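Long-range contacts in 4-hydroxybutyrate CoA-transferase (Porphyromonas gingivalis, PDB 3D3U), which probably transfers coenzyme A between acyl-CoA thioesters and free carboxylates such as acetate or 4-hydroxybutyrate: residues Pro150-Ala154 against Lys173-Ile178; Ala34-Phe40 against Ala120-Val124; Ile295-Ile301 against Asp340-Ala345; Glu108-Gln112 against Ala144-Cys148; Ala204-Asp209 against Ala227-His231. One frame throughout, in Å; residues are numbered along the deposited sequence.

Contact 1. Residues Pro150-Ala154 against Lys173-Ile178; sequences PVVVA and KLTHII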
# COMPACT_ATOMS: atom_id res chain seq x y z
N PRO A 150 19.53 -10.48 11.50
CA PRO A 150 20.99 -10.75 11.40
C PRO A 150 21.49 -11.32 10.07
O PRO A 150 22.70 -11.39 9.91
CB PRO A 150 21.27 -11.78 12.52
CG PRO A 150 19.97 -12.37 12.93
CD PRO A 150 18.92 -11.36 12.55
N VAL A 151 20.63 -11.77 9.16
CA VAL A 151 21.12 -12.27 7.88
C VAL A 151 20.15 -11.69 6.91
O VAL A 151 18.90 -11.89 7.05
CB VAL A 151 20.94 -13.77 7.77
CG1 VAL A 151 21.16 -14.30 6.34
CG2 VAL A 151 21.77 -14.47 8.72
N VAL A 152 20.68 -11.01 5.90
CA VAL A 152 19.84 -10.37 4.89
C VAL A 152 20.19 -10.85 3.47
O VAL A 152 21.32 -10.66 2.96
CB VAL A 152 20.09 -8.84 4.97
CG1 VAL A 152 19.22 -8.09 3.98
CG2 VAL A 152 19.84 -8.42 6.29
N VAL A 153 19.23 -11.45 2.79
CA VAL A 153 19.54 -11.95 1.47
C VAL A 153 18.96 -10.99 0.40
O VAL A 153 17.76 -10.90 0.28
CB VAL A 153 18.93 -13.30 1.32
CG1 VAL A 153 19.28 -13.88 -0.03
CG2 VAL A 153 19.42 -14.23 2.45
N ALA A 154 19.77 -10.29 -0.37
CA ALA A 154 19.18 -9.31 -1.25
C ALA A 154 19.36 -9.76 -2.70
O ALA A 154 20.50 -10.05 -3.07
CB ALA A 154 19.84 -8.05 -1.07
N LYS A 173 25.57 -4.40 4.52
CA LYS A 173 24.54 -5.02 5.43
C LYS A 173 23.89 -6.28 4.81
O LYS A 173 23.01 -6.97 5.39
CB LYS A 173 23.47 -3.97 5.91
CG LYS A 173 24.09 -2.62 6.43
CD LYS A 173 25.20 -2.81 7.62
CE LYS A 173 26.08 -1.57 7.84
NZ LYS A 173 25.50 -0.04 7.72
N LEU A 174 24.36 -6.56 3.61
CA LEU A 174 23.90 -7.70 2.85
C LEU A 174 24.83 -8.89 3.04
O LEU A 174 26.01 -8.78 2.88
CB LEU A 174 23.84 -7.32 1.37
CG LEU A 174 22.62 -6.54 0.84
CD1 LEU A 174 22.12 -5.58 1.80
CD2 LEU A 174 22.91 -5.84 -0.50
N THR A 175 24.28 -10.02 3.43
CA THR A 175 25.06 -11.23 3.70
C THR A 175 25.33 -12.03 2.45
O THR A 175 26.41 -12.56 2.30
CB THR A 175 24.25 -12.16 4.58
OG1 THR A 175 23.74 -11.41 5.66
CG2 THR A 175 25.09 -13.16 5.25
N HIS A 176 24.30 -12.21 1.62
CA HIS A 176 24.40 -12.94 0.38
C HIS A 176 23.74 -12.07 -0.68
O HIS A 176 22.65 -11.47 -0.43
CB HIS A 176 23.72 -14.32 0.47
CG HIS A 176 24.09 -15.12 1.70
ND1 HIS A 176 23.35 -15.10 2.87
CD2 HIS A 176 25.11 -16.00 1.91
CE1 HIS A 176 23.91 -15.89 3.76
NE2 HIS A 176 24.97 -16.46 3.20
N ILE A 177 24.39 -11.95 -1.84
CA ILE A 177 23.84 -11.12 -2.90
C ILE A 177 23.64 -12.02 -4.05
O ILE A 177 24.55 -12.74 -4.42
CB ILE A 177 24.86 -10.01 -3.30
CG1 ILE A 177 24.96 -8.97 -2.24
CG2 ILE A 177 24.50 -9.31 -4.68
CD1 ILE A 177 26.16 -8.28 -2.46
N ILE A 178 22.48 -11.94 -4.65
CA ILE A 178 22.15 -12.79 -5.75
C ILE A 178 21.94 -11.84 -6.90
O ILE A 178 20.83 -11.35 -7.11
CB ILE A 178 20.87 -13.48 -5.43
CG1 ILE A 178 21.12 -14.38 -4.25
CG2 ILE A 178 20.47 -14.36 -6.51
CD1 ILE A 178 19.90 -14.66 -3.38
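Val153 and His176 pair as parallel neighbours, their CA atoms 5.1 Å apart, and the short strand segments 151-154 and 176-178 run at only 11° to each other. Two bonds make the regular part of the pairing: Ala154 N gives to His176 O at 3.1 Å, and Ala154 O takes Ile178 N at 3.2 Å. Upstream the pattern is irregular, because Thr175 holds Val152 at both ends. Its N donates to Val152 O, while its OG1 accepts from Val152 N at 3.1 Å. OG1 can do this because it lies beside its own backbone N (chi1 -48°), so one residue presents a donor and an acceptor together. This is the margin of the six-stranded parallel sheet of the Rossmann-like N-terminal half, where strand 176-180 is outermost and strand 151-157 has strand 119-125 as its other neighbour. On one face Val153 CG1 meets the tip of Ile178, CD1, at 3.5 Å, and Val153 CG2 approaches His176 ND1 obliquely. Val151 CG1 comes to the imidazole edge near CE1, and helix 14-21 packs on His176 and Ile178 through Ala17. On the other face the methyl of Ala154 sits against Leu174 CG at 3.7 Å. Val152 turns to this side too, with its CB over Lys173 O.

Contact 2. Residues Ala34-Phe40 against Ala120-Val124; sequences AAAPVRF and AVVQV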
# COMPACT_ATOMS: atom_id res chain seq x y z
N ALA A 34 5.77 -5.74 -5.45
CA ALA A 34 6.44 -5.96 -6.74
C ALA A 34 7.91 -6.12 -6.49
O ALA A 34 8.63 -6.29 -7.48
CB ALA A 34 6.19 -4.83 -7.71
N ALA A 35 8.32 -6.16 -5.21
CA ALA A 35 9.70 -6.31 -4.84
C ALA A 35 9.90 -7.62 -4.20
O ALA A 35 10.93 -7.81 -3.54
CB ALA A 35 10.12 -5.24 -3.87
N ALA A 36 8.91 -8.50 -4.35
CA ALA A 36 8.86 -9.87 -3.81
C ALA A 36 9.97 -10.72 -4.49
O ALA A 36 10.15 -10.61 -5.71
CB ALA A 36 7.50 -10.44 -4.12
N PRO A 37 10.74 -11.50 -3.73
CA PRO A 37 11.93 -12.08 -4.25
C PRO A 37 11.64 -13.51 -4.69
O PRO A 37 11.95 -14.53 -4.05
CB PRO A 37 12.89 -12.00 -3.06
CG PRO A 37 12.05 -11.76 -1.91
CD PRO A 37 10.60 -11.80 -2.30
N VAL A 38 11.07 -13.54 -5.86
CA VAL A 38 10.59 -14.72 -6.46
C VAL A 38 11.75 -15.64 -6.84
O VAL A 38 11.59 -16.86 -6.75
CB VAL A 38 9.64 -14.33 -7.61
CG1 VAL A 38 10.18 -13.11 -8.30
CG2 VAL A 38 9.46 -15.49 -8.58
N ARG A 39 12.92 -15.11 -7.20
CA ARG A 39 14.11 -16.02 -7.50
C ARG A 39 14.50 -16.91 -6.37
O ARG A 39 14.77 -18.10 -6.52
CB ARG A 39 15.33 -15.23 -7.87
CG ARG A 39 15.46 -15.20 -9.37
CD ARG A 39 14.46 -14.35 -10.05
NE ARG A 39 14.12 -13.12 -9.33
CZ ARG A 39 13.21 -12.29 -9.83
NH1 ARG A 39 12.84 -11.18 -9.19
NH2 ARG A 39 12.63 -12.60 -11.01
N PHE A 40 14.54 -16.27 -5.22
CA PHE A 40 14.69 -16.92 -4.00
C PHE A 40 13.53 -17.86 -3.72
O PHE A 40 13.79 -18.98 -3.24
CB PHE A 40 14.73 -15.92 -2.91
CG PHE A 40 15.38 -16.44 -1.65
CD1 PHE A 40 14.65 -17.07 -0.67
CD2 PHE A 40 16.73 -16.32 -1.46
CE1 PHE A 40 15.23 -17.52 0.51
CE2 PHE A 40 17.28 -16.79 -0.32
CZ PHE A 40 16.49 -17.38 0.70
N ALA A 120 15.98 -11.77 6.47
CA ALA A 120 15.11 -10.96 5.67
C ALA A 120 15.48 -11.14 4.18
O ALA A 120 16.59 -10.86 3.79
CB ALA A 120 15.25 -9.46 6.12
N VAL A 121 14.57 -11.61 3.35
CA VAL A 121 14.90 -11.76 1.93
C VAL A 121 14.24 -10.67 1.11
O VAL A 121 13.06 -10.71 0.99
CB VAL A 121 14.47 -13.10 1.37
CG1 VAL A 121 14.67 -13.18 -0.15
CG2 VAL A 121 15.30 -14.07 1.98
N VAL A 122 15.00 -9.73 0.54
CA VAL A 122 14.49 -8.57 -0.15
C VAL A 122 15.02 -8.46 -1.55
O VAL A 122 16.05 -9.04 -1.93
CB VAL A 122 14.89 -7.25 0.54
CG1 VAL A 122 14.47 -7.21 2.00
CG2 VAL A 122 16.37 -6.99 0.44
N GLN A 123 14.35 -7.63 -2.34
CA GLN A 123 14.84 -7.44 -3.70
C GLN A 123 15.34 -6.01 -3.90
O GLN A 123 14.54 -5.24 -4.18
CB GLN A 123 13.70 -7.77 -4.69
CG GLN A 123 14.04 -7.50 -6.10
CD GLN A 123 13.01 -8.05 -7.06
OE1 GLN A 123 11.83 -8.13 -6.76
NE2 GLN A 123 13.46 -8.41 -8.24
N VAL A 124 16.59 -5.64 -3.79
CA VAL A 124 16.92 -4.22 -4.10
C VAL A 124 17.43 -3.98 -5.47
O VAL A 124 17.50 -4.92 -6.29
CB VAL A 124 18.01 -3.76 -3.22
CG1 VAL A 124 17.48 -3.77 -1.79
CG2 VAL A 124 19.23 -4.76 -3.34
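Val121 is clasped by Phe40 and Pro37. Its CG2 lies over one face of the phenyl ring, 3.8 Å from the centroid and 15° off the normal, a CH-pi contact, while CG1 meets Phe40 CG at 3.7 Å. CG1 also touches Pro37 CG at 3.5 Å; standing anti to the backbone N (chi1 174°), it fits between ring and pyrrolidine. Two residues on, Gln123 points the same way. Its CB packs near Ala35 O, and the extended side chain carries the amide past the carbonyls of Ala35 and Ala36 to the guanidinium edge of Arg39, the two planes 59° apart. Arg39 comes to the amide through bends at chi2 and chi3, and its stronger partners lie further out: salt bridges run from NH2 to Glu182 and from NE to Glu155. Glu155 also accepts from Phe40 N, so one carboxylate secures both the start of helix 38-46 and the arginine. Pro37, the N-cap residue and centre of an inverse gamma turn, bends the chain into that helix. Phe30 backs Pro37, Phe40 and Val121, and Val153 flanks Phe40 and Val121. The contact thus sits where strands 27-30 and 119-125 lie side by side at the middle of a parallel sheet of order 3-2-1-4-5-6, the topological switch point of a Rossmann-like fold, with the loop from the first strand crossing over the fourth.

Contact 3. Residues Ile295-Ile301 against Asp340-Ala345; sequences INNPDVI and DFLRGA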
# COMPACT_ATOMS: atom_id res chain seq x y z
N ILE A 295 4.95 6.38 7.37
CA ILE A 295 4.09 6.99 6.38
C ILE A 295 2.63 6.88 6.88
O ILE A 295 1.83 7.83 6.73
CB ILE A 295 4.39 6.26 5.04
CG1 ILE A 295 3.80 6.95 3.83
CG2 ILE A 295 3.91 4.87 5.08
CD1 ILE A 295 4.86 8.00 3.23
N ASN A 296 2.35 5.77 7.56
CA ASN A 296 1.04 5.44 8.04
C ASN A 296 0.79 5.83 9.45
O ASN A 296 -0.28 5.54 10.03
CB ASN A 296 0.77 3.96 7.92
CG ASN A 296 0.24 3.55 6.52
OD1 ASN A 296 0.88 3.88 5.47
ND2 ASN A 296 -0.92 2.82 6.50
N ASN A 297 1.77 6.49 10.04
CA ASN A 297 1.62 6.94 11.38
C ASN A 297 0.71 8.19 11.41
O ASN A 297 1.05 9.20 10.81
CB ASN A 297 2.99 7.25 11.96
CG ASN A 297 2.91 7.50 13.43
OD1 ASN A 297 2.38 8.56 13.88
ND2 ASN A 297 3.29 6.46 14.21
N PRO A 298 -0.45 8.12 12.08
CA PRO A 298 -1.42 9.22 12.06
C PRO A 298 -0.81 10.56 12.43
O PRO A 298 -1.24 11.66 11.97
CB PRO A 298 -2.41 8.78 13.13
CG PRO A 298 -2.39 7.30 13.07
CD PRO A 298 -0.94 6.98 12.88
N ASP A 299 0.19 10.46 13.29
CA ASP A 299 1.00 11.59 13.69
C ASP A 299 1.76 12.19 12.54
O ASP A 299 1.78 13.40 12.39
CB ASP A 299 2.06 11.06 14.57
CG ASP A 299 2.13 11.76 15.81
OD1 ASP A 299 1.18 11.45 16.62
OD2 ASP A 299 3.10 12.58 16.01
N VAL A 300 2.43 11.37 11.73
CA VAL A 300 3.07 11.93 10.56
C VAL A 300 2.10 12.36 9.53
O VAL A 300 2.22 13.48 9.04
CB VAL A 300 4.05 11.02 9.81
CG1 VAL A 300 4.88 11.88 8.82
CG2 VAL A 300 4.99 10.29 10.78
N ILE A 301 1.16 11.49 9.18
CA ILE A 301 0.04 11.88 8.33
C ILE A 301 -0.50 13.24 8.73
O ILE A 301 -0.71 14.18 7.90
CB ILE A 301 -1.04 10.86 8.43
CG1 ILE A 301 -0.60 9.58 7.69
CG2 ILE A 301 -2.26 11.38 7.77
CD1 ILE A 301 -1.40 8.34 8.08
N ASP A 340 -5.51 3.81 9.41
CA ASP A 340 -4.39 4.66 9.76
C ASP A 340 -4.67 6.03 9.20
O ASP A 340 -4.60 7.05 9.94
CB ASP A 340 -3.13 4.11 9.14
CG ASP A 340 -2.65 2.85 9.86
OD1 ASP A 340 -1.90 2.04 9.19
OD2 ASP A 340 -2.97 2.66 11.09
N PHE A 341 -5.01 6.05 7.90
CA PHE A 341 -5.33 7.28 7.19
C PHE A 341 -6.64 7.96 7.60
O PHE A 341 -6.70 9.16 7.60
CB PHE A 341 -5.27 7.02 5.71
CG PHE A 341 -3.93 7.16 5.16
CD1 PHE A 341 -3.36 8.41 5.03
CD2 PHE A 341 -3.20 6.07 4.78
CE1 PHE A 341 -2.10 8.60 4.52
CE2 PHE A 341 -1.87 6.24 4.24
CZ PHE A 341 -1.35 7.48 4.09
N LEU A 342 -7.67 7.22 7.99
CA LEU A 342 -8.84 7.86 8.65
C LEU A 342 -8.46 8.80 9.77
O LEU A 342 -8.89 9.97 9.77
CB LEU A 342 -9.82 6.83 9.23
CG LEU A 342 -11.19 6.64 8.59
CD1 LEU A 342 -11.04 6.11 7.08
CD2 LEU A 342 -12.12 5.71 9.47
N ARG A 343 -7.70 8.22 10.72
CA ARG A 343 -7.25 8.79 11.99
C ARG A 343 -6.32 10.02 11.73
O ARG A 343 -6.44 11.10 12.33
CB ARG A 343 -6.44 7.69 12.76
CG ARG A 343 -7.15 6.51 13.59
CD ARG A 343 -6.22 5.79 14.73
NE ARG A 343 -6.21 6.52 16.02
CZ ARG A 343 -7.33 6.75 16.76
NH1 ARG A 343 -7.34 7.44 17.93
NH2 ARG A 343 -8.51 6.30 16.28
N GLY A 344 -5.38 9.77 10.82
CA GLY A 344 -4.36 10.68 10.50
C GLY A 344 -4.95 11.76 9.68
O GLY A 344 -4.52 12.92 9.84
N ALA A 345 -5.93 11.47 8.80
CA ALA A 345 -6.67 12.59 8.12
C ALA A 345 -7.38 13.50 9.11
O ALA A 345 -7.54 14.71 8.83
CB ALA A 345 -7.66 12.13 7.08
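Ile301 is the knob of this contact, seated among Asp340, Phe341, Gly344 and Ala345 of the facing helix 338-345. Its CG1 lies beside the backbone N (chi1 -72°), which sends CD1 over one face of Phe341, 3.8 Å from the ring centroid and 20° off the normal, a CH-pi contact. The other branch, CG2, rests on the backbone of Gly344, where no side chain stands in the way. Pro298, at the start of helix 298-303, extends the packing: its CB lies 3.8 Å from Gly344 CA, and its CG faces Asp340 O and Arg343 CB. Both helices, in the C-terminal family domain, reach strand 307-311, Ile301 on Met307 and Ala345 on Ser309. Asn296 OD1 comes obliquely to CE2 of the Phe341 ring. The polar part is a single straight bond, Asn296 ND2 to Asp340 OD1 at 3.0 Å (167°), using the anti lone pair. The acceptor lies in the amide plane of Asn296, and the amide and carboxylate planes are nearly perpendicular. ND2 also donates to Glu239. Facing two carboxylates, ND2 settles the amide orientation, and Asp340 OD1, which takes N-H groups from Asn296 and His104, is fixed within a contact that is otherwise mostly packing.

Contact 4. Residues Glu108-Gln112 against Ala144-Cys148; sequences ELFRQ and AAAEC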
# COMPACT_ATOMS: atom_id res chain seq x y z
N GLU A 108 6.56 -2.91 13.77
CA GLU A 108 6.70 -3.35 15.19
C GLU A 108 6.72 -4.90 15.48
O GLU A 108 7.21 -5.36 16.49
CB GLU A 108 5.59 -2.73 16.04
CG GLU A 108 6.08 -1.97 17.27
CD GLU A 108 6.90 -0.72 16.93
OE1 GLU A 108 6.81 -0.33 15.75
OE2 GLU A 108 7.61 -0.17 17.86
N LEU A 109 6.16 -5.71 14.60
CA LEU A 109 6.26 -7.13 14.83
C LEU A 109 7.72 -7.58 14.86
O LEU A 109 8.14 -8.39 15.70
CB LEU A 109 5.50 -7.88 13.72
CG LEU A 109 4.10 -8.51 13.98
CD1 LEU A 109 3.22 -7.84 15.11
CD2 LEU A 109 3.53 -8.41 12.67
N PHE A 110 8.51 -7.06 13.94
CA PHE A 110 9.96 -7.22 14.01
C PHE A 110 10.66 -6.41 15.14
O PHE A 110 11.45 -6.95 15.89
CB PHE A 110 10.53 -6.93 12.65
CG PHE A 110 9.61 -7.35 11.50
CD1 PHE A 110 9.04 -8.66 11.47
CD2 PHE A 110 9.34 -6.49 10.45
CE1 PHE A 110 8.20 -9.04 10.39
CE2 PHE A 110 8.49 -6.91 9.33
CZ PHE A 110 7.92 -8.15 9.33
N ARG A 111 10.36 -5.13 15.28
CA ARG A 111 11.14 -4.26 16.05
C ARG A 111 10.78 -4.55 17.44
O ARG A 111 10.88 -3.72 18.26
CB ARG A 111 10.71 -2.85 15.76
CG ARG A 111 11.63 -2.23 14.84
CD ARG A 111 11.55 -0.66 14.62
NE ARG A 111 11.74 -0.45 13.16
CZ ARG A 111 11.64 0.70 12.42
NH1 ARG A 111 11.48 1.89 13.05
NH2 ARG A 111 11.74 0.66 11.05
N GLN A 112 10.27 -5.72 17.75
CA GLN A 112 9.70 -5.97 19.11
C GLN A 112 9.69 -7.51 19.31
O GLN A 112 9.38 -8.03 20.36
CB GLN A 112 8.30 -5.39 19.09
CG GLN A 112 7.60 -5.23 20.32
CD GLN A 112 7.19 -3.76 20.50
OE1 GLN A 112 6.00 -3.36 20.37
NE2 GLN A 112 8.20 -2.92 20.76
N ALA A 144 12.23 -2.23 7.49
CA ALA A 144 12.34 -2.52 8.89
C ALA A 144 12.79 -3.96 9.11
O ALA A 144 13.55 -4.29 10.03
CB ALA A 144 11.07 -2.34 9.48
N ALA A 145 12.30 -4.86 8.31
CA ALA A 145 12.68 -6.27 8.41
C ALA A 145 14.17 -6.37 8.16
O ALA A 145 14.88 -6.94 9.03
CB ALA A 145 11.90 -7.09 7.38
N ALA A 146 14.65 -5.81 7.02
CA ALA A 146 16.11 -5.83 6.70
C ALA A 146 16.91 -5.34 7.90
O ALA A 146 17.90 -5.99 8.32
CB ALA A 146 16.48 -5.12 5.48
N GLU A 147 16.45 -4.27 8.52
CA GLU A 147 17.11 -3.79 9.74
C GLU A 147 17.10 -4.70 10.96
O GLU A 147 17.85 -4.47 11.84
CB GLU A 147 16.55 -2.44 10.21
CG GLU A 147 17.17 -1.21 9.64
CD GLU A 147 16.15 -0.11 9.56
OE1 GLU A 147 16.22 0.56 8.51
OE2 GLU A 147 15.29 0.10 10.50
N CYS A 148 16.19 -5.66 11.06
CA CYS A 148 16.02 -6.45 12.30
C CYS A 148 16.48 -7.93 12.16
O CYS A 148 16.36 -8.71 13.09
CB CYS A 148 14.55 -6.36 12.77
SG CYS A 148 14.18 -4.83 13.70
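Phe110 and Ala145 bring the two helices together, with 6.3 Å between their CA atoms, where the weakly bonded turn at 108-110 ends against helix 142-148. Both belong to the helical layer on one face of the parallel sheet of the Rossmann-like N-terminal half, and Phe110 and Ala145 alike reach Val29 of strand 27-30. Phe110 leads the packing. Its CE2 meets Ala145 CB at 3.9 Å, and CD2 approaches Ala145 CA obliquely, at 3.9 Å. At the root of the ring, Phe110 CB lies 4.1 Å from Cys148 CB, three residues on from Ala145, while Phe115 and Tyr141 border the ring from outside the two segments. Arg111 follows on the more exposed side. Bent at chi3, its chain passes along the helix until NH2 comes, edge-on and near the guanidinium plane, to the methyl of Ala144 at 3.5 Å. The same NH2 forms a long salt bridge to Glu147 OE2 at 3.6 Å, but the carboxylate oxygen stands well out of the guanidinium plane and the planes are 43° apart, so charge rather than a directed N-H holds the pair. Both ions have other partners: Arg111 NH2 also bridges to Asp293, and Glu147 OE1 to Lys143. At the base of the arginine chain, Cys148 SG lies 3.8 Å from Arg111 CG and 3.9 Å from Arg111 CA.

Contact 5. Residues Ala204-Asp209 against Ala227-His231; sequences ASLIKD and ALEGH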
# COMPACT_ATOMS: atom_id res chain seq x y z
N ALA A 204 -14.43 14.71 -5.97
CA ALA A 204 -13.81 15.89 -6.39
C ALA A 204 -14.47 17.16 -5.88
O ALA A 204 -13.77 18.22 -5.73
CB ALA A 204 -13.73 15.88 -7.86
N SER A 205 -15.77 17.09 -5.56
CA SER A 205 -16.40 18.26 -4.87
C SER A 205 -16.01 18.48 -3.43
O SER A 205 -16.58 19.36 -2.79
CB SER A 205 -17.91 18.17 -4.78
OG SER A 205 -18.37 16.95 -5.28
N LEU A 206 -15.17 17.60 -2.89
CA LEU A 206 -14.69 17.66 -1.52
C LEU A 206 -13.25 18.05 -1.52
O LEU A 206 -12.66 18.40 -0.52
CB LEU A 206 -14.81 16.26 -0.88
CG LEU A 206 -16.23 15.65 -0.87
CD1 LEU A 206 -16.28 14.42 0.00
CD2 LEU A 206 -17.19 16.59 -0.32
N ILE A 207 -12.66 17.99 -2.69
CA ILE A 207 -11.24 18.13 -2.78
C ILE A 207 -10.98 19.52 -3.33
O ILE A 207 -11.68 19.98 -4.28
CB ILE A 207 -10.68 17.02 -3.68
CG1 ILE A 207 -11.15 15.65 -3.14
CG2 ILE A 207 -9.19 17.10 -3.70
CD1 ILE A 207 -10.30 14.46 -3.48
N LYS A 208 -10.01 20.20 -2.69
CA LYS A 208 -9.69 21.59 -2.95
C LYS A 208 -8.35 21.71 -3.76
O LYS A 208 -7.41 20.94 -3.52
CB LYS A 208 -9.53 22.26 -1.60
CG LYS A 208 -10.77 22.97 -1.07
CD LYS A 208 -10.54 23.95 0.12
CE LYS A 208 -11.89 24.01 0.85
NZ LYS A 208 -12.14 24.74 2.20
N ASP A 209 -8.20 22.67 -4.65
CA ASP A 209 -6.82 22.94 -5.10
C ASP A 209 -5.95 23.00 -3.85
O ASP A 209 -6.32 23.67 -2.90
CB ASP A 209 -6.68 24.26 -5.85
CG ASP A 209 -7.66 24.40 -6.94
OD1 ASP A 209 -8.66 23.66 -6.93
OD2 ASP A 209 -7.58 25.24 -7.85
N ALA A 227 -11.41 12.74 -12.29
CA ALA A 227 -12.24 13.91 -11.86
C ALA A 227 -11.39 15.14 -11.47
O ALA A 227 -11.90 16.23 -11.30
CB ALA A 227 -13.19 13.50 -10.69
N LEU A 228 -10.09 14.99 -11.28
CA LEU A 228 -9.35 16.14 -10.67
C LEU A 228 -8.49 16.89 -11.72
O LEU A 228 -7.57 17.66 -11.37
CB LEU A 228 -8.49 15.65 -9.46
CG LEU A 228 -9.26 15.11 -8.25
CD1 LEU A 228 -8.58 13.97 -7.62
CD2 LEU A 228 -9.58 16.14 -7.16
N GLU A 229 -8.75 16.59 -13.00
CA GLU A 229 -7.95 17.18 -14.04
C GLU A 229 -8.11 18.72 -14.14
O GLU A 229 -7.21 19.39 -14.64
CB GLU A 229 -8.10 16.44 -15.41
CG GLU A 229 -7.86 14.92 -15.36
CD GLU A 229 -7.52 14.31 -16.71
OE1 GLU A 229 -7.09 13.10 -16.78
OE2 GLU A 229 -7.64 15.05 -17.69
N GLY A 230 -9.20 19.28 -13.58
CA GLY A 230 -9.31 20.72 -13.36
C GLY A 230 -8.80 21.29 -12.03
O GLY A 230 -9.12 22.45 -11.66
N HIS A 231 -7.99 20.53 -11.31
CA HIS A 231 -7.41 20.98 -10.04
C HIS A 231 -5.98 21.42 -10.24
O HIS A 231 -5.37 21.13 -11.25
CB HIS A 231 -7.57 19.91 -8.93
CG HIS A 231 -9.00 19.79 -8.43
ND1 HIS A 231 -9.40 20.28 -7.20
CD2 HIS A 231 -10.13 19.32 -9.03
CE1 HIS A 231 -10.71 20.11 -7.08
NE2 HIS A 231 -11.18 19.54 -8.17
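His231 N donates to Leu228 O at 2.9 Å, closing a type I turn, and the side chains at the two ends of that turn reach toward segment 204-209. The imidazole is the main body of the contact. CG stands beside the backbone N (chi1 -73°), which turns the ring across to the other loop, edge first: the edge at CE1 faces Ile207 O, near the ring plane, and the carbonyl carbon of Lys208 is also at the edge. Asp209 OD1 approaches ND1 at 3.5 Å from an oblique direction, its carboxylate turned 63° from the ring. Ala204 O lies obliquely on the NE2 side, 3.8 Å away, and takes a weak bond from Ile207 N, three residues further along its own loop. Each segment leads from a helix into a strand of the second, mixed sheet. The contact pairs the loop between helix 194-204 and strand 212-215 with the one that brings the beta-alpha-beta crossover from helix 219-226 into strand 235-237, both at the edge where these parallel neighbouring strands begin. Over one face of the imidazole the packing turns apolar. Leu228 CD2 lies over the centre of the His231 ring, and the same methyl meets Ile207 CG2 at 3.6 Å, the two side chains crossing at about a right angle. Ile207 reaches further inward to Val308 and Ile310 of strand 307-311. At the helix end, Ala204 CB touches Ala227 CB at 3.7 Å and Leu228 CD2 at 4.2 Å.

How the contacts relate
From the N terminus, contact 2 closes first, joining the loop after strand 27-30 to strand 119-125 across 79 residues. Contact 4 opens inside that span and closes beyond it, so the two cross. Helix 142-148 then leads into strand 151-157, where contact 1 closes a short loop at the sheet edge. Contacts 1, 2 and 4 form one connected unit: Val153 bonds to Ala120 and packs on Phe40, while contact 4 joins through Ala120 with Ala145 and Ala146, and Val152 with Ala146. In series after them, contact 5 closes the stretch through strand 212-215 and helix 219-226, and contact 3 ties helix 298-303 to helix 338-345 around strand 307-311, within about 8 Å of contact 4 between nearest atoms.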